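Side-chain contact in Anapc5 protein (Xenopus laevis, PDB 5BPZ), which is a subunit of the anaphase-promoting complex, the ubiquitin ligase that drives the cell cycle through mitosis: residues Lys60-Leu65 with Glu82-Val87. Numbering follows the deposited sequence.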
loop_
_atom_site.group_PDB
_atom_site.type_symbol
_atom_site.label_atom_id
_atom_site.label_comp_id
_atom_site.label_asym_id
_atom_site.label_seq_id
_atom_site.Cartn_x
_atom_site.Cartn_y
_atom_site.Cartn_z
ATOM N N LYS A 60 3.860 -7.457 -12.914
ATOM C CA LYS A 60 3.401 -8.826 -13.167
ATOM C C LYS A 60 3.804 -9.714 -11.972
ATOM O O LYS A 60 3.009 -10.536 -11.517
ATOM C CB LYS A 60 4.027 -9.400 -14.460
ATOM C CG LYS A 60 3.668 -8.661 -15.748
ATOM C CD LYS A 60 4.533 -9.145 -16.912
ATOM C CE LYS A 60 4.439 -8.268 -18.141
ATOM N NZ LYS A 60 3.207 -8.532 -18.930
ATOM N N GLN A 61 5.042 -9.547 -11.483
ATOM C CA GLN A 61 5.609 -10.308 -10.371
ATOM C C GLN A 61 4.856 -10.055 -9.050
ATOM O O GLN A 61 4.771 -10.955 -8.213
ATOM C CB GLN A 61 7.114 -9.977 -10.240
ATOM C CG GLN A 61 7.905 -10.866 -9.277
ATOM C CD GLN A 61 9.401 -10.782 -9.479
ATOM O OE1 GLN A 61 9.989 -9.699 -9.582
ATOM N NE2 GLN A 61 10.058 -11.933 -9.520
ATOM N N ILE A 62 4.279 -8.848 -8.901
ATOM C CA ILE A 62 3.579 -8.380 -7.704
ATOM C C ILE A 62 2.109 -8.840 -7.616
ATOM O O ILE A 62 1.571 -8.858 -6.506
ATOM C CB ILE A 62 3.753 -6.822 -7.615
ATOM C CG1 ILE A 62 4.641 -6.431 -6.420
ATOM C CG2 ILE A 62 2.441 -6.014 -7.646
ATOM C CD1 ILE A 62 6.102 -6.955 -6.495
ATOM N N LEU A 63 1.491 -9.260 -8.744
ATOM C CA LEU A 63 0.079 -9.674 -8.817
ATOM C C LEU A 63 -0.416 -10.606 -7.672
ATOM O O LEU A 63 -1.492 -10.295 -7.154
ATOM C CB LEU A 63 -0.288 -10.271 -10.189
ATOM C CG LEU A 63 -0.275 -9.291 -11.382
ATOM C CD1 LEU A 63 -0.877 -9.927 -12.611
ATOM C CD2 LEU A 63 -1.006 -7.977 -11.059
ATOM N N PRO A 64 0.306 -11.675 -7.203
ATOM C CA PRO A 64 -0.218 -12.484 -6.074
ATOM C C PRO A 64 -0.493 -11.726 -4.762
ATOM O O PRO A 64 -1.275 -12.212 -3.953
ATOM C CB PRO A 64 0.863 -13.552 -5.875
ATOM C CG PRO A 64 1.563 -13.631 -7.187
ATOM C CD PRO A 64 1.593 -12.226 -7.677
ATOM N N LEU A 65 0.147 -10.559 -4.546
ATOM C CA LEU A 65 -0.047 -9.716 -3.363
ATOM C C LEU A 65 -1.426 -9.035 -3.374
ATOM O O LEU A 65 -1.995 -8.769 -2.315
ATOM C CB LEU A 65 1.051 -8.650 -3.252
ATOM C CG LEU A 65 2.479 -9.137 -2.965
ATOM C CD1 LEU A 65 3.461 -7.972 -2.977
ATOM C CD2 LEU A 65 2.574 -9.891 -1.623
ATOM N N GLU A 82 13.008 -8.628 -1.753
ATOM C CA GLU A 82 13.499 -9.642 -2.683
ATOM C C GLU A 82 13.438 -9.237 -4.154
ATOM O O GLU A 82 14.381 -9.531 -4.882
ATOM C CB GLU A 82 12.770 -10.970 -2.483
ATOM C CG GLU A 82 13.307 -11.791 -1.325
ATOM C CD GLU A 82 12.938 -13.262 -1.353
ATOM O OE1 GLU A 82 11.976 -13.630 -2.066
ATOM O OE2 GLU A 82 13.607 -14.046 -0.642
ATOM N N CYS A 83 12.337 -8.607 -4.601
ATOM C CA CYS A 83 12.171 -8.250 -6.013
ATOM C C CYS A 83 12.401 -6.766 -6.334
ATOM O O CYS A 83 12.874 -6.465 -7.428
ATOM C CB CYS A 83 10.822 -8.725 -6.539
ATOM S SG CYS A 83 9.419 -8.290 -5.490
ATOM N N CYS A 84 12.044 -5.853 -5.411
ATOM C CA CYS A 84 12.219 -4.404 -5.568
ATOM C C CYS A 84 13.047 -3.890 -4.359
ATOM O O CYS A 84 12.470 -3.292 -3.446
ATOM C CB CYS A 84 10.865 -3.698 -5.650
ATOM S SG CYS A 84 9.673 -4.436 -6.800
ATOM N N PRO A 85 14.374 -4.143 -4.286
ATOM C CA PRO A 85 15.141 -3.716 -3.093
ATOM C C PRO A 85 15.105 -2.220 -2.771
ATOM O O PRO A 85 15.155 -1.861 -1.594
ATOM C CB PRO A 85 16.561 -4.203 -3.386
ATOM C CG PRO A 85 16.407 -5.260 -4.418
ATOM C CD PRO A 85 15.248 -4.836 -5.255
ATOM N N ASN A 86 14.970 -1.362 -3.807
ATOM C CA ASN A 86 14.884 0.097 -3.683
ATOM C C ASN A 86 13.618 0.519 -2.919
ATOM O O ASN A 86 13.723 1.087 -1.824
ATOM C CB ASN A 86 14.874 0.786 -5.066
ATOM C CG ASN A 86 15.916 0.340 -6.070
ATOM O OD1 ASN A 86 17.127 0.462 -5.852
ATOM N ND2 ASN A 86 15.461 -0.073 -7.246
ATOM N N VAL A 87 12.433 0.191 -3.480
ATOM C CA VAL A 87 11.121 0.614 -2.987
ATOM C C VAL A 87 10.729 0.001 -1.634
ATOM O O VAL A 87 9.888 0.593 -0.979
ATOM C CB VAL A 87 9.955 0.476 -4.024
ATOM C CG1 VAL A 87 10.320 1.067 -5.379
ATOM C CG2 VAL A 87 9.459 -0.949 -4.166
#
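The amide of Gln61 turns one of its faces to Cys83: the methylene CB of Cys83 stands above the plane, over the oxygen end, 3.3 Å from Gln61 OE1. Seen from the oxygen, this carbon lies well off the C=O direction, with the angle CD-OE1-CB near 108°; because the partner is a carbon standing out of the amide plane, the approach is a van der Waals contact over the face. Gln61 reaches across because CG is anti to the backbone N (chi1 -170°) and the chain stays extended beyond it. A long polar side chain suits this exposed margin, since its length carries the amide over to Cys83.

Deeper in, Ile62 sends its CD1 methyl to within 3.7 Å of Cys83 SG. The same CD1 is 4.4 Å from Cys84 SG, a looser touch, so one methyl faces both sulfurs. These sulfurs, Cys83 SG and Cys84 SG, are 4.1 Å apart, too far for a disulfide. A compact side chain with a polarisable, weakly polar sulfur suits both cysteines, since each can lie against an aliphatic methyl.

No hydrogen bond joins the segments. Cys83 ends helix 73-83, and Cys84 leaves helical geometry before Pro85, whose ring-restricted phi is compatible with the first turn of helix 85-99, weakly bonded here. Ile62, on helix 52-67, also packs on Leu40 and Met44 of helix 32-46; Val87 meets Leu40 too, so helix 32-46 links both sides of this all-helical domain.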